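Local coordinates for protein proline dehydrogenase (Bradyrhizobium japonicum USDA 110, PDB 3HAZ) that probably oxidizes proline to glutamate in two steps, joining an FAD-dependent proline dehydrogenase and an NAD-dependent aldehyde dehydrogenase in one chain, at residues P756-T761 against P971-R976; Q792-L797 against Q954-N959; L916-H921 against E929-R934. All blocks are in the same frame, centred on the assembly; numbering follows the deposited sequence.

Contact 1 of 3, residues P756-T761 against P971-R976. With NAD (nicotinamide-adenine-dinucleotide), chain D.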
# COMPACT_ATOMS: atom_id res chain seq x y z
N PRO A 756 25.04 -33.55 -17.18
CA PRO A 756 24.79 -32.41 -18.06
C PRO A 756 26.04 -31.99 -18.83
O PRO A 756 27.14 -32.01 -18.29
CB PRO A 756 24.40 -31.29 -17.08
CG PRO A 756 24.11 -31.98 -15.76
CD PRO A 756 24.96 -33.20 -15.75
N LEU A 757 25.86 -31.64 -20.10
CA LEU A 757 26.92 -30.99 -20.85
C LEU A 757 26.45 -29.61 -21.29
O LEU A 757 25.48 -29.49 -22.03
CB LEU A 757 27.33 -31.83 -22.08
CG LEU A 757 28.25 -31.14 -23.10
CD1 LEU A 757 29.53 -30.65 -22.44
CD2 LEU A 757 28.59 -32.07 -24.26
N ILE A 758 27.13 -28.58 -20.81
CA ILE A 758 26.90 -27.23 -21.29
C ILE A 758 28.03 -26.92 -22.24
O ILE A 758 29.19 -26.88 -21.83
CB ILE A 758 26.92 -26.20 -20.15
CG1 ILE A 758 25.77 -26.47 -19.18
CG2 ILE A 758 26.84 -24.78 -20.70
CD1 ILE A 758 25.85 -25.64 -17.91
N ALA A 759 27.70 -26.72 -23.51
CA ALA A 759 28.71 -26.53 -24.53
C ALA A 759 28.39 -25.33 -25.41
O ALA A 759 27.37 -25.29 -26.10
CB ALA A 759 28.86 -27.79 -25.39
N GLU A 760 29.28 -24.34 -25.36
CA GLU A 760 29.12 -23.14 -26.15
C GLU A 760 30.20 -23.17 -27.21
O GLU A 760 31.39 -23.26 -26.89
CB GLU A 760 29.22 -21.90 -25.27
CG GLU A 760 28.34 -21.98 -24.01
CD GLU A 760 26.85 -22.04 -24.34
OE1 GLU A 760 26.29 -21.00 -24.75
OE2 GLU A 760 26.24 -23.11 -24.17
N THR A 761 29.78 -23.14 -28.47
CA THR A 761 30.70 -23.38 -29.56
C THR A 761 30.64 -22.23 -30.58
O THR A 761 30.11 -21.16 -30.27
CB THR A 761 30.45 -24.78 -30.19
OG1 THR A 761 29.05 -24.97 -30.39
CG2 THR A 761 30.95 -25.87 -29.25
N PRO A 971 19.67 -15.54 -16.55
CA PRO A 971 18.96 -16.07 -15.38
C PRO A 971 18.69 -17.57 -15.40
O PRO A 971 18.19 -18.09 -14.41
CB PRO A 971 17.63 -15.30 -15.39
CG PRO A 971 17.41 -14.94 -16.82
CD PRO A 971 18.78 -14.77 -17.45
N HIS A 972 19.03 -18.26 -16.49
CA HIS A 972 18.76 -19.69 -16.57
C HIS A 972 20.02 -20.54 -16.46
O HIS A 972 19.97 -21.76 -16.63
CB HIS A 972 18.03 -20.04 -17.87
CG HIS A 972 16.73 -19.31 -18.03
ND1 HIS A 972 15.58 -19.70 -17.39
CD2 HIS A 972 16.41 -18.21 -18.75
CE1 HIS A 972 14.60 -18.87 -17.71
NE2 HIS A 972 15.08 -17.96 -18.53
N TYR A 973 21.14 -19.90 -16.17
CA TYR A 973 22.45 -20.56 -16.20
C TYR A 973 22.73 -21.45 -14.98
O TYR A 973 23.09 -22.62 -15.13
CB TYR A 973 23.55 -19.51 -16.32
CG TYR A 973 24.89 -20.02 -16.79
CD1 TYR A 973 25.05 -20.57 -18.06
CD2 TYR A 973 26.02 -19.91 -15.98
CE1 TYR A 973 26.29 -21.01 -18.50
CE2 TYR A 973 27.26 -20.35 -16.41
CZ TYR A 973 27.39 -20.90 -17.67
OH TYR A 973 28.62 -21.33 -18.09
N LEU A 974 22.59 -20.88 -13.79
CA LEU A 974 23.01 -21.56 -12.57
C LEU A 974 22.26 -22.87 -12.30
O LEU A 974 22.85 -23.85 -11.85
CB LEU A 974 22.89 -20.63 -11.36
CG LEU A 974 23.88 -19.46 -11.34
CD1 LEU A 974 23.83 -18.70 -10.03
CD2 LEU A 974 25.30 -19.93 -11.63
N ALA A 975 20.96 -22.87 -12.59
CA ALA A 975 20.11 -24.03 -12.33
C ALA A 975 20.65 -25.28 -12.99
O ALA A 975 20.53 -26.38 -12.45
CB ALA A 975 18.68 -23.76 -12.80
N ARG A 976 21.23 -25.13 -14.18
CA ARG A 976 21.79 -26.26 -14.91
C ARG A 976 22.94 -26.95 -14.16
O ARG A 976 23.21 -28.14 -14.38
CB ARG A 976 22.27 -25.82 -16.29
CG ARG A 976 22.47 -26.97 -17.26
CD ARG A 976 21.14 -27.50 -17.75
NE ARG A 976 21.34 -28.55 -18.74
CZ ARG A 976 21.29 -29.85 -18.47
NH1 ARG A 976 21.03 -30.27 -17.24
NH2 ARG A 976 21.50 -30.74 -19.44
PA NAD D . 39.00 -25.79 -28.94
O1A NAD D . 37.78 -26.82 -29.34
O2A NAD D . 40.09 -25.91 -29.91
O5B NAD D . 39.53 -26.22 -27.42
C5B NAD D . 39.13 -25.43 -26.30
C4B NAD D . 39.36 -26.18 -24.98
O4B NAD D . 39.00 -27.62 -25.00
C3B NAD D . 40.86 -26.23 -24.48
O3B NAD D . 41.17 -25.88 -23.16
C2B NAD D . 41.33 -27.56 -25.05
O2B NAD D . 42.62 -28.04 -24.78
C1B NAD D . 40.16 -28.40 -24.74
N9A NAD D . 40.14 -29.62 -25.56
C8A NAD D . 40.69 -29.80 -26.79
N7A NAD D . 40.41 -31.14 -27.20
C5A NAD D . 39.67 -31.76 -26.17
C6A NAD D . 39.14 -33.04 -26.05
N6A NAD D . 39.33 -34.01 -27.12
N1A NAD D . 38.45 -33.39 -24.93
C2A NAD D . 38.28 -32.47 -23.91
N3A NAD D . 38.79 -31.21 -24.03
C4A NAD D . 39.49 -30.86 -25.17
O3 NAD D . 38.43 -24.21 -28.85
PN NAD D . 39.52 -22.94 -28.85
O1N NAD D . 40.57 -23.13 -30.13
O2N NAD D . 40.26 -22.92 -27.59
O5D NAD D . 38.71 -21.50 -29.03
C5D NAD D . 38.10 -21.18 -30.27
C4D NAD D . 36.66 -21.70 -30.39
O4D NAD D . 35.81 -21.60 -29.16
C3D NAD D . 35.71 -21.20 -31.56
O3D NAD D . 35.16 -22.14 -32.45
C2D NAD D . 34.75 -20.29 -30.75
O2D NAD D . 33.67 -19.63 -31.38
C1D NAD D . 34.55 -21.08 -29.53
N1N NAD D . 34.07 -20.19 -28.47
C2N NAD D . 32.68 -20.05 -28.27
C3N NAD D . 32.19 -19.14 -27.23
C7N NAD D . 30.68 -19.00 -27.00
O7N NAD D . 30.29 -18.44 -26.04
N7N NAD D . 29.74 -19.66 -27.88
C4N NAD D . 33.16 -18.38 -26.40
C5N NAD D . 34.53 -18.52 -26.60
C6N NAD D . 35.03 -19.44 -27.66

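Contact 2 of 3, residues Q792-L797 against Q954-N959. With NAD (nicotinamide-adenine-dinucleotide), chain D; SO4 (sulfate ion), chain E.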
# COMPACT_ATOMS: atom_id res chain seq x y z
N GLN A 792 38.88 -12.61 -33.25
CA GLN A 792 38.99 -13.79 -32.38
C GLN A 792 37.92 -13.78 -31.29
O GLN A 792 38.20 -14.09 -30.12
CB GLN A 792 40.40 -13.91 -31.79
CG GLN A 792 41.50 -14.06 -32.84
CD GLN A 792 42.88 -14.24 -32.24
OE1 GLN A 792 43.63 -15.13 -32.63
NE2 GLN A 792 43.22 -13.39 -31.27
N ARG A 793 36.71 -13.40 -31.67
CA ARG A 793 35.56 -13.51 -30.79
C ARG A 793 34.57 -14.45 -31.44
O ARG A 793 34.43 -14.48 -32.66
CB ARG A 793 34.89 -12.16 -30.59
CG ARG A 793 35.76 -11.10 -29.96
CD ARG A 793 35.02 -9.77 -29.91
NE ARG A 793 35.80 -8.73 -29.25
CZ ARG A 793 35.55 -8.28 -28.02
NH1 ARG A 793 34.53 -8.77 -27.33
NH2 ARG A 793 36.31 -7.33 -27.50
N CYS A 794 33.87 -15.23 -30.64
CA CYS A 794 32.88 -16.18 -31.14
C CYS A 794 31.69 -15.46 -31.74
O CYS A 794 31.02 -15.98 -32.63
CB CYS A 794 32.41 -17.09 -30.00
SG CYS A 794 31.92 -16.20 -28.51
N SER A 795 31.43 -14.26 -31.24
CA SER A 795 30.31 -13.44 -31.68
C SER A 795 30.61 -12.66 -32.97
O SER A 795 29.74 -11.98 -33.51
CB SER A 795 29.95 -12.44 -30.59
OG SER A 795 31.08 -11.63 -30.31
N ALA A 796 31.86 -12.75 -33.43
CA ALA A 796 32.34 -11.89 -34.52
C ALA A 796 31.55 -12.05 -35.81
O ALA A 796 31.11 -13.15 -36.16
CB ALA A 796 33.83 -12.13 -34.79
N LEU A 797 31.40 -10.94 -36.51
CA LEU A 797 30.76 -10.93 -37.82
C LEU A 797 31.63 -11.64 -38.85
O LEU A 797 32.81 -11.30 -39.02
CB LEU A 797 30.49 -9.49 -38.26
CG LEU A 797 29.94 -9.31 -39.67
CD1 LEU A 797 28.61 -10.06 -39.85
CD2 LEU A 797 29.77 -7.84 -39.96
N GLN A 954 23.07 -8.71 -21.80
CA GLN A 954 22.88 -9.60 -22.94
C GLN A 954 23.29 -11.02 -22.56
O GLN A 954 24.44 -11.42 -22.78
CB GLN A 954 23.68 -9.14 -24.17
CG GLN A 954 23.21 -7.82 -24.76
CD GLN A 954 24.06 -6.65 -24.34
OE1 GLN A 954 25.24 -6.82 -24.02
NE2 GLN A 954 23.48 -5.44 -24.35
N PRO A 955 22.37 -11.79 -21.96
CA PRO A 955 22.67 -13.21 -21.74
C PRO A 955 23.14 -13.77 -23.07
O PRO A 955 22.47 -13.58 -24.08
CB PRO A 955 21.32 -13.80 -21.34
CG PRO A 955 20.61 -12.65 -20.67
CD PRO A 955 21.04 -11.41 -21.44
N PHE A 956 24.30 -14.41 -23.06
CA PHE A 956 24.98 -14.74 -24.30
C PHE A 956 25.07 -16.24 -24.53
O PHE A 956 25.38 -17.00 -23.62
CB PHE A 956 26.37 -14.10 -24.31
CG PHE A 956 27.12 -14.36 -25.58
CD1 PHE A 956 26.95 -13.53 -26.68
CD2 PHE A 956 27.99 -15.43 -25.68
CE1 PHE A 956 27.63 -13.77 -27.86
CE2 PHE A 956 28.68 -15.67 -26.86
CZ PHE A 956 28.50 -14.83 -27.95
N GLY A 957 24.81 -16.67 -25.77
CA GLY A 957 24.90 -18.07 -26.12
C GLY A 957 23.90 -18.44 -27.20
O GLY A 957 22.80 -17.90 -27.26
N GLY A 958 24.29 -19.39 -28.05
CA GLY A 958 23.49 -19.71 -29.21
C GLY A 958 22.96 -21.12 -29.19
O GLY A 958 23.09 -21.83 -28.20
N ASN A 959 22.36 -21.53 -30.30
CA ASN A 959 21.80 -22.87 -30.42
C ASN A 959 22.22 -23.51 -31.73
O ASN A 959 23.14 -23.02 -32.40
CB ASN A 959 20.28 -22.82 -30.30
CG ASN A 959 19.70 -21.54 -30.87
OD1 ASN A 959 19.17 -20.70 -30.13
ND2 ASN A 959 19.82 -21.37 -32.18
PA NAD D . 39.00 -25.79 -28.94
O1A NAD D . 37.78 -26.82 -29.34
O2A NAD D . 40.09 -25.91 -29.91
O5B NAD D . 39.53 -26.22 -27.42
C5B NAD D . 39.13 -25.43 -26.30
C4B NAD D . 39.36 -26.18 -24.98
O4B NAD D . 39.00 -27.62 -25.00
C3B NAD D . 40.86 -26.23 -24.48
O3B NAD D . 41.17 -25.88 -23.16
C2B NAD D . 41.33 -27.56 -25.05
O2B NAD D . 42.62 -28.04 -24.78
C1B NAD D . 40.16 -28.40 -24.74
N9A NAD D . 40.14 -29.62 -25.56
C8A NAD D . 40.69 -29.80 -26.79
N7A NAD D . 40.41 -31.14 -27.20
C5A NAD D . 39.67 -31.76 -26.17
C6A NAD D . 39.14 -33.04 -26.05
N6A NAD D . 39.33 -34.01 -27.12
N1A NAD D . 38.45 -33.39 -24.93
C2A NAD D . 38.28 -32.47 -23.91
N3A NAD D . 38.79 -31.21 -24.03
C4A NAD D . 39.49 -30.86 -25.17
O3 NAD D . 38.43 -24.21 -28.85
PN NAD D . 39.52 -22.94 -28.85
O1N NAD D . 40.57 -23.13 -30.13
O2N NAD D . 40.26 -22.92 -27.59
O5D NAD D . 38.71 -21.50 -29.03
C5D NAD D . 38.10 -21.18 -30.27
C4D NAD D . 36.66 -21.70 -30.39
O4D NAD D . 35.81 -21.60 -29.16
C3D NAD D . 35.71 -21.20 -31.56
O3D NAD D . 35.16 -22.14 -32.45
C2D NAD D . 34.75 -20.29 -30.75
O2D NAD D . 33.67 -19.63 -31.38
C1D NAD D . 34.55 -21.08 -29.53
N1N NAD D . 34.07 -20.19 -28.47
C2N NAD D . 32.68 -20.05 -28.27
C3N NAD D . 32.19 -19.14 -27.23
C7N NAD D . 30.68 -19.00 -27.00
O7N NAD D . 30.29 -18.44 -26.04
N7N NAD D . 29.74 -19.66 -27.88
C4N NAD D . 33.16 -18.38 -26.40
C5N NAD D . 34.53 -18.52 -26.60
C6N NAD D . 35.03 -19.44 -27.66
S SO4 E . 31.70 -11.28 -27.08
O1 SO4 E . 30.26 -11.06 -27.15
O2 SO4 E . 31.98 -12.69 -27.31
O3 SO4 E . 32.40 -10.49 -28.09
O4 SO4 E . 32.18 -10.86 -25.76

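Contact 3 of 3, residues L916-H921 against E929-R934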
# COMPACT_ATOMS: atom_id res chain seq x y z
N LEU A 916 24.62 -18.27 -33.38
CA LEU A 916 25.18 -17.56 -32.24
C LEU A 916 24.76 -16.08 -32.23
O LEU A 916 23.90 -15.69 -31.44
CB LEU A 916 26.70 -17.71 -32.21
CG LEU A 916 27.40 -17.24 -30.92
CD1 LEU A 916 26.73 -17.84 -29.68
CD2 LEU A 916 28.87 -17.61 -30.97
N THR A 917 25.37 -15.27 -33.09
CA THR A 917 24.95 -13.86 -33.19
C THR A 917 24.44 -13.50 -34.59
O THR A 917 24.85 -14.08 -35.60
CB THR A 917 26.08 -12.87 -32.81
OG1 THR A 917 27.23 -13.09 -33.63
CG2 THR A 917 26.47 -13.03 -31.34
N LEU A 918 23.54 -12.52 -34.62
CA LEU A 918 23.05 -11.96 -35.87
C LEU A 918 22.92 -10.44 -35.74
O LEU A 918 22.35 -9.95 -34.77
CB LEU A 918 21.70 -12.57 -36.24
CG LEU A 918 21.03 -11.84 -37.41
CD1 LEU A 918 21.73 -12.17 -38.72
CD2 LEU A 918 19.56 -12.17 -37.50
N GLY A 919 23.44 -9.72 -36.72
CA GLY A 919 23.29 -8.27 -36.75
C GLY A 919 22.23 -7.86 -37.76
O GLY A 919 22.14 -8.43 -38.84
N VAL A 920 21.42 -6.87 -37.39
CA VAL A 920 20.44 -6.30 -38.31
C VAL A 920 20.53 -4.78 -38.30
O VAL A 920 20.37 -4.15 -37.25
CB VAL A 920 18.98 -6.69 -37.96
CG1 VAL A 920 18.01 -6.11 -39.00
CG2 VAL A 920 18.83 -8.19 -37.87
N HIS A 921 20.79 -4.19 -39.46
CA HIS A 921 20.83 -2.75 -39.61
C HIS A 921 19.73 -2.29 -40.54
O HIS A 921 19.74 -2.59 -41.73
CB HIS A 921 22.19 -2.29 -40.15
CG HIS A 921 23.12 -1.79 -39.09
ND1 HIS A 921 23.88 -2.64 -38.31
CD2 HIS A 921 23.42 -0.54 -38.68
CE1 HIS A 921 24.60 -1.92 -37.46
NE2 HIS A 921 24.35 -0.64 -37.68
N GLU A 929 11.58 -6.92 -37.36
CA GLU A 929 10.75 -7.86 -36.63
C GLU A 929 10.50 -9.14 -37.42
O GLU A 929 10.43 -10.21 -36.84
CB GLU A 929 9.44 -7.20 -36.17
CG GLU A 929 9.67 -6.24 -35.01
CD GLU A 929 8.55 -5.23 -34.83
OE1 GLU A 929 7.47 -5.43 -35.42
OE2 GLU A 929 8.76 -4.24 -34.09
N ALA A 930 10.39 -9.04 -38.75
CA ALA A 930 10.25 -10.23 -39.58
C ALA A 930 11.51 -11.10 -39.52
O ALA A 930 11.43 -12.33 -39.47
CB ALA A 930 9.94 -9.85 -41.02
N ILE A 931 12.68 -10.46 -39.52
CA ILE A 931 13.93 -11.19 -39.38
C ILE A 931 14.02 -11.93 -38.03
O ILE A 931 14.36 -13.11 -37.99
CB ILE A 931 15.14 -10.27 -39.58
CG1 ILE A 931 15.19 -9.79 -41.04
CG2 ILE A 931 16.42 -11.01 -39.21
CD1 ILE A 931 16.18 -8.67 -41.30
N ILE A 932 13.70 -11.23 -36.95
CA ILE A 932 13.73 -11.82 -35.61
C ILE A 932 12.79 -13.03 -35.53
O ILE A 932 13.15 -14.07 -35.00
CB ILE A 932 13.34 -10.79 -34.53
CG1 ILE A 932 14.41 -9.71 -34.41
CG2 ILE A 932 13.12 -11.48 -33.17
CD1 ILE A 932 13.96 -8.51 -33.58
N ASP A 933 11.58 -12.87 -36.05
CA ASP A 933 10.58 -13.93 -36.05
C ASP A 933 11.12 -15.19 -36.72
O ASP A 933 10.87 -16.31 -36.27
CB ASP A 933 9.31 -13.48 -36.79
CG ASP A 933 8.29 -14.61 -36.94
OD1 ASP A 933 7.60 -14.91 -35.95
OD2 ASP A 933 8.18 -15.18 -38.05
N ARG A 934 11.85 -14.98 -37.81
CA ARG A 934 12.29 -16.07 -38.67
C ARG A 934 13.48 -16.87 -38.13
O ARG A 934 13.51 -18.10 -38.23
CB ARG A 934 12.62 -15.52 -40.05
CG ARG A 934 13.30 -16.52 -40.97
CD ARG A 934 12.41 -17.72 -41.24
NE ARG A 934 12.96 -18.56 -42.29
CZ ARG A 934 12.67 -18.43 -43.58
NH1 ARG A 934 13.23 -19.23 -44.47
NH2 ARG A 934 11.82 -17.49 -43.98

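Contact 1 of 3, residues P756-T761 against P971-R976
Pro756 and Ile758 meet the side chain of Arg976 beside the NAD-binding sheet of the aldehyde dehydrogenase fold, where strand 757-760 runs parallel to strand 730-734 and residues 971-976 lead into strand 978-986. The backbones stay well apart: the nearest pair of alpha carbons, Pro756 CA and Arg976 CA, is separated by 7.5 Å. The contacts across the gap are made by side chains, and the interface buries 250 Å². The tight part lies at the Pro756 end. There Pro756 CB stands over one face of the Arg976 guanidinium, displaced toward its rim, and approaches Arg976 NH1 to 3.5 Å. Arg976 gets there with CG anti to its backbone N (chi1 -163°) and a bend at chi2 (75°). Its methylenes meanwhile slide past Ile758 in the opposite direction, with Ile758 CD1 3.7 Å from Arg976 CG. Packing is slacker toward Tyr973, whose CE1 is 4.4 Å from Ile758 CG2 in an oblique approach; that ring also meets the ring of Tyr621 and, edge-to-face, that of Phe977. Arg976 is the one touching residue that is partly exposed, the other three being buried, so solvent can reach the contact on the arginine's side although Pro756 covers one guanidinium face. Its NH2 lies near NH1 of Arg976 of the second subunit, a pairing of like charges. At the far end of the strand Glu760, a predicted active-site residue, has CG anti to its carbonyl carbon and a chain bent at chi2, while its CB rests 3.5 Å from NAD N7N. That nitrogen donates a fairly straight hydrogen bond (160° at the hydrogen) to Thr761, N7N lying 2.8 Å from Thr761 O.

Contact 2 of 3, residues Q792-L797 against Q954-N959
Cys794 and Ser795, the two middle residues of a type I beta turn from Arg793 to Ala796, face Phe956 across the active site of the aldehyde dehydrogenase fold. The turn is closed by a bond from Ala796 N to Arg793 O (3.2 Å). Opposite it, 954-959 is an irregular loop, and at Gly957 phi and psi are such that a beta carbon would jam against the preceding carbonyl oxygen. With Ser795 CA and Gly957 CA 9.0 Å apart, the gap is bridged by the Phe956 ring, sent across by a CG anti to the backbone N (chi1 -178°). Ser795 CB approaches the ring obliquely, 3.8 Å from Phe956 CE1. Cys794, the predicted catalytic residue, is modelled in two conformers; in the one described, its SG lies 3.7 Å from Phe956 CE2, an oblique sulfur-aromatic contact. The ring edge meets the nicotinamide carboxamide, NAD O7N lying 3.3 Å from Phe956 CE2 near the ring plane. An alanine in place of Phe956 would probably open a gap between Ser795, Cys794 and the carboxamide, leaving that end of the cofactor freer to shift. Near the CE1 side of the ring, and oblique to it, sits a sulfate, probably from the crystallisation liquor, also bound by the backbone nitrogens of Gly948 and Ala949; its place is consistent with a site for the substrate carboxylate. Arg793, salt-bridged to Asp606 through NH2, turns its guanidinium edge to this anion. Sulfate O3 is gripped twice, at 2.8 Å from Ser795 OG and 2.8 Å from Arg793 NH1.

Contact 3 of 3, residues L916-H921 against E929-R934
Val920 and Leu918 press on Ile931, joining strand 917-921 to helix 925-934 within a beta-alpha-beta crossover that continues into strand 939-942. The nearest alpha carbons, Val920 CA and Ile931 CA, remain 8.2 Å apart.

Backbone bonds keep each element regular. Asp933 N bonds to Glu929 O at 3.0 Å in the helix, whereas Leu918 pairs with Asn939 and Tyr941, and Gly919 with Ala766 and Ile768, in the parallel sheet.

Charged contacts sit on other sides of the helix: Arg934 forms salt bridges with Glu910 and Glu903, and Asp933 with Arg568 of the second subunit.

Apolar contacts of three side chains make up nearly all of the interface, which buries 123 Å². Residues two apart on the strand point the same way, and one isoleucine of the helix, Ile931, meets both. Ile931 and Val920 reach toward each other tip to tip, with Ile931 CD1 3.9 Å from Val920 CG1. Both Ile931 branches are used: CG1, anti to the carbonyl carbon (chi1 -67°), carries CD1 to valine, while CG2, anti to the backbone N, is left for leucine and for Val920 CG2. Ile931 also touches Ile768 of strand 765-769. Leucine and isoleucine cross at about a right angle, Leu918 CD2 meeting Ile931 CG2 at 3.8 Å.

All three contacts lie in the aldehyde dehydrogenase part of the chain, nested in sequence: contact 3 falls inside the loop closed by contact 2, which falls inside that of contact 1. Contacts 1 and 2 have centres 15 Å apart and both touch NAD; between them Glu760 OE1 packs 3.5 Å from Gly957 CA. Contact 3, centred 14 Å from contact 2, has its packed core away from the cofactor, yet Leu916, just before its strand, touches NAD, and Leu916 CD2 lies 3.8 Å from Thr761 O of contact 1. Thr917 OG1 is 2.7 Å from Ser795 O, a probable hydrogen bond, and Thr917 CG2 lies 3.7 Å from Phe956 CE1.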